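Local atomic coordinates of exotoxin A (Pseudomonas aeruginosa, PDB entry 1IKP), a protein that probably transfers ADP-ribose from NAD to elongation factor 2 of host cells, as a secreted three-domain bacterial toxin. Residues I135-D139 with E140-K144; Y225-A229 with G230-K234; R529-G532 with H533-L537. The protein carries 2 engineered substitutions. All coordinates share one frame; numbering follows the deposited sequence.

Contact 1. Residues I135-D139 with E140-K144; sequences IEMGD and ELLAK
M137 leans against L141 and L142 at a strand-to-helix junction, where strand 126-136 gives way through an N-cap glycine to helix 139-145 in the beta-rich binding domain. M137 CG lies anti to its own carbonyl carbon (chi1 -61°), which sends the side chain along the first helical turn. M137 CB comes first, 3.8 Å from L142 CD2, and M137 CG passes the same methyl a little farther off. Beyond that the chain bends, so SD leaves L142 and meets the other leucine, with M137 SD 3.7 Å from L141 CD2. The terminal CE continues toward that methyl, but the modelled approach is too short to carry weight. I113 of the neighbouring strand touches both M137 and L142, extending this apolar patch.

G138 stands at the N-cap position, and the helical bonding starts from its carbonyl. At phi 84° it occupies a region where a side chain would jam against the preceding carbonyl, and its own O accepts L142 N at 3.1 Å. D139 O takes A143 N in the same i to i+4 manner. D139 OD1 turns away to a salt bridge with K109; a carboxylate in the first turn would also be expected to suit the helix dipole. L141 N would pair with M137 O in that pattern, but one water lies between them: it accepts from L141 N at 2.8 Å and donates to M137 O, also at 2.8 Å.

Contact 2. Residues Y225-A229 with G230-K234; sequences YRVLA and GNPAK
A classic beta bulge lies within the bend that brings V227 opposite P232, near the end of strand 224-228 in the binding domain. The evidence is twofold: L228 and A229 both face V172 of strand 164-176 and both make backbone hydrogen bonds with it, and L228 has near-helical backbone angles (phi -95°, psi -34°) among extended neighbours. The chain turns a corner at A229, next to the bulge.

Just past the corner, G230 has a positive phi of 65°. A CB there would fall 2.8 Å from A229 O, an impossible distance, which, with the positive phi, favours glycine here.

The two arms of the bend meet through one small apolar contact. V227 carries CG1 anti to its own nitrogen, beside the carbonyl carbon, and this branch points across the bend. V227 CG1 points at the P232 ring, 3.8 Å from P232 CD, the CH2 next to its nitrogen. The same methyl sits 3.6 Å from G230 O, while A229 O lies 4.1 Å from P232 CD. No hydrogen bond joins the two segments; the polar fastening comes from strand 164-176, where N231 pairs with A170 through the backbone.

P232 also packs on S46 and on the engineered Q201. A classic bulge between antiparallel strands, here 224-228 and 164-176, fits a beta-sheet domain consistent with the concanavalin-like clan.

Contact 3. Residues R529-G532 with H533-L537; sequences RLIG and HPLPL
H533 lays one face of its imidazole over the end of I531. The methyl I531 CD1 stands 3.7 Å from the ring centroid and 24° off the normal, a CH-pi contact displaced toward CE1, which is the nearest ring atom at 3.4 Å from I531 CD1. A chi1 of 68°, placing CG between backbone N and carbonyl carbon, folds the ring back over the helix end. Its rotation is fixed by two polar links: H533 ND1 donates to P534 O at 2.6 Å, arriving well above that carbonyl's plane, and H533 NE2 is hydrogen-bonded to D540. The acidic partner may favour a protonated ring. H533 O is buried against I531 without a polar partner in the model.

This is the C-terminal exit of helix 523-531 in the ADP-ribosyltransferase catalytic domain, and G532, with positive phi (80°), turns the chain out of the helix. After P534, L535 N bonds to E528 of that helix, and L535 CD2 touches I531 CD1 at 3.8 Å. P536 follows a cis peptide bond, and its carbonyl oxygen lies at the H533 ring edge, in plane. Last, L537 crosses I531 at about a right angle, with L537 CD2 4.0 Å from I531 CG2.

From the N terminus, the chain first reaches contact 1, which turns strand 126-136 into helix 139-145. Contact 2 follows, closing the bend at the end of strand 224-228. Both reach the same mixed sheet of the binding region, with centres 22 Å apart and nearest atoms about 12 Å apart, so they lie at separate places on it without touching. The chain then crosses the largely helical targeting region before contact 3 folds the tail of helix 523-531 onto the loop leading to strand 541-545. Its centre lies 50 Å from that of contact 1, on the opposite side of the molecule's centre. All three are in series; none nests within or crosses another.

Contact 1. Residues I135-D139 with E140-K144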
loop_
_atom_site.group_PDB
_atom_site.type_symbol
_atom_site.label_atom_id
_atom_site.label_comp_id
_atom_site.label_asym_id
_atom_site.label_seq_id
_atom_site.Cartn_x
_atom_site.Cartn_y
_atom_site.Cartn_z
ATOM N N ILE A 135 14.300 5.432 -2.062
ATOM C CA ILE A 135 15.683 5.290 -1.562
ATOM C C ILE A 135 15.909 6.094 -0.298
ATOM O O ILE A 135 15.821 7.316 -0.303
ATOM C CB ILE A 135 16.706 5.698 -2.656
ATOM C CG1 ILE A 135 16.519 4.793 -3.875
ATOM C CG2 ILE A 135 18.134 5.563 -2.107
ATOM C CD1 ILE A 135 17.429 5.126 -5.061
ATOM N N GLU A 136 16.216 5.378 0.790
ATOM C CA GLU A 136 16.441 5.978 2.095
ATOM C C GLU A 136 17.696 6.831 2.170
ATOM O O GLU A 136 18.789 6.337 1.888
ATOM C CB GLU A 136 16.517 4.869 3.138
ATOM C CG GLU A 136 16.612 5.372 4.562
ATOM C CD GLU A 136 15.440 6.275 4.956
ATOM O OE1 GLU A 136 14.359 6.145 4.350
ATOM O OE2 GLU A 136 15.586 7.091 5.885
ATOM N N MET A 137 17.559 8.077 2.605
ATOM C CA MET A 137 18.684 8.992 2.683
ATOM C C MET A 137 19.032 9.512 4.060
ATOM O O MET A 137 20.190 9.845 4.340
ATOM C CB MET A 137 18.461 10.208 1.762
ATOM C CG MET A 137 18.327 9.809 0.284
ATOM S SD MET A 137 19.895 9.184 -0.410
ATOM C CE MET A 137 20.769 8.560 0.984
ATOM N N GLY A 138 18.058 9.533 4.958
ATOM C CA GLY A 138 18.335 10.147 6.242
ATOM C C GLY A 138 18.124 11.647 6.070
ATOM O O GLY A 138 18.278 12.224 4.970
ATOM N N ASP A 139 17.792 12.320 7.168
ATOM C CA ASP A 139 17.513 13.735 7.141
ATOM C C ASP A 139 18.611 14.646 6.620
ATOM O O ASP A 139 18.363 15.547 5.833
ATOM C CB ASP A 139 17.145 14.211 8.551
ATOM C CG ASP A 139 15.707 14.672 8.663
ATOM O OD1 ASP A 139 15.256 15.449 7.803
ATOM O OD2 ASP A 139 15.030 14.269 9.634
ATOM N N GLU A 140 19.839 14.434 7.076
ATOM C CA GLU A 140 20.917 15.320 6.683
ATOM C C GLU A 140 21.297 15.205 5.208
ATOM O O GLU A 140 21.528 16.215 4.540
ATOM C CB GLU A 140 22.122 15.088 7.587
ATOM C CG GLU A 140 23.179 16.159 7.467
ATOM C CD GLU A 140 22.662 17.574 7.719
ATOM O OE1 GLU A 140 21.908 17.782 8.691
ATOM O OE2 GLU A 140 23.029 18.486 6.945
ATOM N N LEU A 141 21.351 13.983 4.694
ATOM C CA LEU A 141 21.661 13.836 3.281
ATOM C C LEU A 141 20.534 14.410 2.426
ATOM O O LEU A 141 20.793 14.955 1.368
ATOM C CB LEU A 141 21.939 12.374 2.941
ATOM C CG LEU A 141 22.290 11.997 1.488
ATOM C CD1 LEU A 141 23.336 12.917 0.879
ATOM C CD2 LEU A 141 22.785 10.560 1.516
ATOM N N LEU A 142 19.281 14.309 2.873
ATOM C CA LEU A 142 18.191 14.911 2.093
ATOM C C LEU A 142 18.392 16.417 2.001
ATOM O O LEU A 142 18.146 17.039 0.960
ATOM C CB LEU A 142 16.845 14.675 2.751
ATOM C CG LEU A 142 16.161 13.344 2.524
ATOM C CD1 LEU A 142 14.768 13.437 3.112
ATOM C CD2 LEU A 142 16.072 13.015 1.021
ATOM N N ALA A 143 18.795 17.023 3.113
ATOM C CA ALA A 143 19.033 18.453 3.128
ATOM C C ALA A 143 20.116 18.789 2.101
ATOM O O ALA A 143 20.027 19.788 1.383
ATOM C CB ALA A 143 19.465 18.894 4.523
ATOM N N LYS A 144 21.142 17.949 2.018
ATOM C CA LYS A 144 22.214 18.197 1.064
ATOM C C LYS A 144 21.728 18.038 -0.373
ATOM O O LYS A 144 22.093 18.813 -1.251
ATOM C CB LYS A 144 23.387 17.248 1.311
ATOM C CG LYS A 144 24.601 17.566 0.458
ATOM C CD LYS A 144 25.759 16.622 0.738
ATOM C CE LYS A 144 27.039 17.120 0.082
ATOM N NZ LYS A 144 26.880 17.321 -1.401
HETATM O O HOH W 1 21.364 11.546 6.170
#

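Contact 2. Residues Y225-A229 with G230-K234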
loop_
_atom_site.group_PDB
_atom_site.type_symbol
_atom_site.label_atom_id
_atom_site.label_comp_id
_atom_site.label_asym_id
_atom_site.label_seq_id
_atom_site.Cartn_x
_atom_site.Cartn_y
_atom_site.Cartn_z
ATOM N N TYR A 225 2.853 25.787 -7.134
ATOM C CA TYR A 225 3.957 25.271 -7.954
ATOM C C TYR A 225 4.865 26.343 -8.554
ATOM O O TYR A 225 4.392 27.363 -9.027
ATOM C CB TYR A 225 3.351 24.455 -9.092
ATOM C CG TYR A 225 4.326 23.990 -10.138
ATOM C CD1 TYR A 225 5.072 22.831 -9.949
ATOM C CD2 TYR A 225 4.489 24.702 -11.335
ATOM C CE1 TYR A 225 5.956 22.387 -10.919
ATOM C CE2 TYR A 225 5.375 24.264 -12.313
ATOM C CZ TYR A 225 6.105 23.104 -12.097
ATOM O OH TYR A 225 6.984 22.647 -13.045
ATOM N N ARG A 226 6.169 26.096 -8.569
ATOM C CA ARG A 226 7.119 27.048 -9.145
ATOM C C ARG A 226 8.338 26.357 -9.721
ATOM O O ARG A 226 8.877 25.434 -9.111
ATOM C CB ARG A 226 7.629 28.019 -8.088
ATOM C CG ARG A 226 6.614 28.997 -7.562
ATOM C CD ARG A 226 6.914 29.285 -6.113
ATOM N NE ARG A 226 8.305 29.658 -5.898
ATOM C CZ ARG A 226 8.952 29.474 -4.752
ATOM N NH1 ARG A 226 8.334 28.919 -3.720
ATOM N NH2 ARG A 226 10.216 29.850 -4.637
ATOM N N VAL A 227 8.772 26.808 -10.895
ATOM C CA VAL A 227 9.986 26.280 -11.505
ATOM C C VAL A 227 11.123 27.075 -10.861
ATOM O O VAL A 227 11.106 28.315 -10.848
ATOM C CB VAL A 227 10.037 26.516 -13.043
ATOM C CG1 VAL A 227 11.416 26.126 -13.588
ATOM C CG2 VAL A 227 8.951 25.711 -13.732
ATOM N N LEU A 228 12.106 26.376 -10.313
ATOM C CA LEU A 228 13.231 27.052 -9.674
ATOM C C LEU A 228 14.434 27.240 -10.607
ATOM O O LEU A 228 15.166 28.228 -10.508
ATOM C CB LEU A 228 13.661 26.281 -8.417
ATOM C CG LEU A 228 12.627 26.142 -7.288
ATOM C CD1 LEU A 228 13.217 25.302 -6.167
ATOM C CD2 LEU A 228 12.227 27.524 -6.752
ATOM N N ALA A 229 14.650 26.292 -11.508
ATOM C CA ALA A 229 15.772 26.383 -12.438
ATOM C C ALA A 229 15.495 25.530 -13.662
ATOM O O ALA A 229 14.703 24.579 -13.623
ATOM C CB ALA A 229 17.085 25.927 -11.754
ATOM N N GLY A 230 16.148 25.871 -14.765
ATOM C CA GLY A 230 15.957 25.113 -15.982
ATOM C C GLY A 230 14.549 25.204 -16.541
ATOM O O GLY A 230 13.827 26.176 -16.303
ATOM N N ASN A 231 14.146 24.180 -17.281
ATOM C CA ASN A 231 12.827 24.167 -17.878
ATOM C C ASN A 231 12.298 22.746 -17.974
ATOM O O ASN A 231 12.453 22.073 -18.986
ATOM C CB ASN A 231 12.879 24.816 -19.267
ATOM C CG ASN A 231 11.523 24.851 -19.940
ATOM O OD1 ASN A 231 10.522 25.218 -19.324
ATOM N ND2 ASN A 231 11.486 24.478 -21.212
ATOM N N PRO A 232 11.662 22.270 -16.896
ATOM C CA PRO A 232 11.103 20.921 -16.865
ATOM C C PRO A 232 10.075 20.705 -17.962
ATOM O O PRO A 232 9.361 21.630 -18.366
ATOM C CB PRO A 232 10.479 20.831 -15.473
ATOM C CG PRO A 232 11.277 21.804 -14.651
ATOM C CD PRO A 232 11.515 22.951 -15.597
ATOM N N ALA A 233 9.992 19.470 -18.429
ATOM C CA ALA A 233 9.053 19.094 -19.469
ATOM C C ALA A 233 7.718 18.644 -18.882
ATOM O O ALA A 233 7.655 18.140 -17.760
ATOM C CB ALA A 233 9.651 17.969 -20.299
ATOM N N LYS A 234 6.655 18.833 -19.655
ATOM C CA LYS A 234 5.311 18.404 -19.283
ATOM C C LYS A 234 4.873 17.640 -20.523
ATOM O O LYS A 234 4.358 18.217 -21.483
ATOM C CB LYS A 234 4.398 19.605 -19.035
ATOM C CG LYS A 234 2.988 19.222 -18.611
ATOM C CD LYS A 234 2.178 20.450 -18.210
ATOM C CE LYS A 234 0.724 20.086 -17.939
ATOM N NZ LYS A 234 0.587 19.042 -16.884
#

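Contact 3. Residues R529-G532 with H533-L537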
loop_
_atom_site.group_PDB
_atom_site.type_symbol
_atom_site.label_atom_id
_atom_site.label_comp_id
_atom_site.label_asym_id
_atom_site.label_seq_id
_atom_site.Cartn_x
_atom_site.Cartn_y
_atom_site.Cartn_z
ATOM N N ARG A 529 -20.648 -24.025 -9.472
ATOM C CA ARG A 529 -21.538 -23.890 -10.613
ATOM C C ARG A 529 -22.003 -22.435 -10.708
ATOM O O ARG A 529 -21.988 -21.837 -11.777
ATOM C CB ARG A 529 -22.751 -24.808 -10.464
ATOM C CG ARG A 529 -23.652 -24.849 -11.688
ATOM C CD ARG A 529 -24.868 -25.735 -11.441
ATOM N NE ARG A 529 -25.815 -25.134 -10.503
ATOM C CZ ARG A 529 -26.748 -24.251 -10.843
ATOM N NH1 ARG A 529 -26.869 -23.861 -12.103
ATOM N NH2 ARG A 529 -27.568 -23.762 -9.920
ATOM N N LEU A 530 -22.408 -21.860 -9.577
ATOM C CA LEU A 530 -22.876 -20.478 -9.561
ATOM C C LEU A 530 -21.811 -19.442 -9.948
ATOM O O LEU A 530 -22.064 -18.585 -10.781
ATOM C CB LEU A 530 -23.446 -20.128 -8.174
ATOM C CG LEU A 530 -24.777 -20.771 -7.760
ATOM C CD1 LEU A 530 -24.985 -20.580 -6.262
ATOM C CD2 LEU A 530 -25.925 -20.143 -8.534
ATOM N N ILE A 531 -20.615 -19.553 -9.376
ATOM C CA ILE A 531 -19.571 -18.574 -9.651
ATOM C C ILE A 531 -18.860 -18.818 -10.983
ATOM O O ILE A 531 -18.211 -17.923 -11.512
ATOM C CB ILE A 531 -18.551 -18.486 -8.474
ATOM C CG1 ILE A 531 -17.712 -19.765 -8.374
ATOM C CG2 ILE A 531 -19.313 -18.205 -7.171
ATOM C CD1 ILE A 531 -16.772 -19.814 -7.168
ATOM N N GLY A 532 -18.998 -20.031 -11.522
ATOM C CA GLY A 532 -18.409 -20.327 -12.819
ATOM C C GLY A 532 -16.931 -20.647 -12.878
ATOM O O GLY A 532 -16.300 -20.517 -13.941
ATOM N N HIS A 533 -16.375 -21.066 -11.751
ATOM C CA HIS A 533 -14.967 -21.430 -11.673
ATOM C C HIS A 533 -14.710 -22.186 -10.383
ATOM O O HIS A 533 -15.535 -22.188 -9.471
ATOM C CB HIS A 533 -14.072 -20.182 -11.744
ATOM C CG HIS A 533 -14.178 -19.280 -10.549
ATOM N ND1 HIS A 533 -13.611 -19.584 -9.329
ATOM C CD2 HIS A 533 -14.779 -18.076 -10.394
ATOM C CE1 HIS A 533 -13.861 -18.605 -8.475
ATOM N NE2 HIS A 533 -14.567 -17.679 -9.096
ATOM N N PRO A 534 -13.563 -22.864 -10.287
ATOM C CA PRO A 534 -13.289 -23.603 -9.055
ATOM C C PRO A 534 -13.086 -22.679 -7.856
ATOM O O PRO A 534 -12.574 -21.573 -8.004
ATOM C CB PRO A 534 -12.000 -24.365 -9.379
ATOM C CG PRO A 534 -12.030 -24.494 -10.870
ATOM C CD PRO A 534 -12.550 -23.151 -11.315
ATOM N N LEU A 535 -13.464 -23.154 -6.675
ATOM C CA LEU A 535 -13.257 -22.388 -5.452
ATOM C C LEU A 535 -11.744 -22.409 -5.225
ATOM O O LEU A 535 -11.041 -23.255 -5.783
ATOM C CB LEU A 535 -13.988 -23.058 -4.288
ATOM C CG LEU A 535 -15.486 -22.745 -4.282
ATOM C CD1 LEU A 535 -16.243 -23.705 -3.375
ATOM C CD2 LEU A 535 -15.676 -21.311 -3.826
ATOM N N PRO A 536 -11.221 -21.509 -4.386
ATOM C CA PRO A 536 -11.938 -20.490 -3.614
ATOM C C PRO A 536 -12.493 -19.315 -4.420
ATOM O O PRO A 536 -12.232 -19.159 -5.613
ATOM C CB PRO A 536 -10.892 -20.035 -2.609
ATOM C CG PRO A 536 -9.626 -20.099 -3.415
ATOM C CD PRO A 536 -9.775 -21.449 -4.105
ATOM N N LEU A 537 -13.285 -18.492 -3.738
ATOM C CA LEU A 537 -13.866 -17.300 -4.332
ATOM C C LEU A 537 -12.746 -16.324 -4.729
ATOM O O LEU A 537 -11.710 -16.253 -4.057
ATOM C CB LEU A 537 -14.798 -16.640 -3.310
ATOM C CG LEU A 537 -16.009 -17.475 -2.903
ATOM C CD1 LEU A 537 -16.547 -16.986 -1.567
ATOM C CD2 LEU A 537 -17.070 -17.376 -3.984
#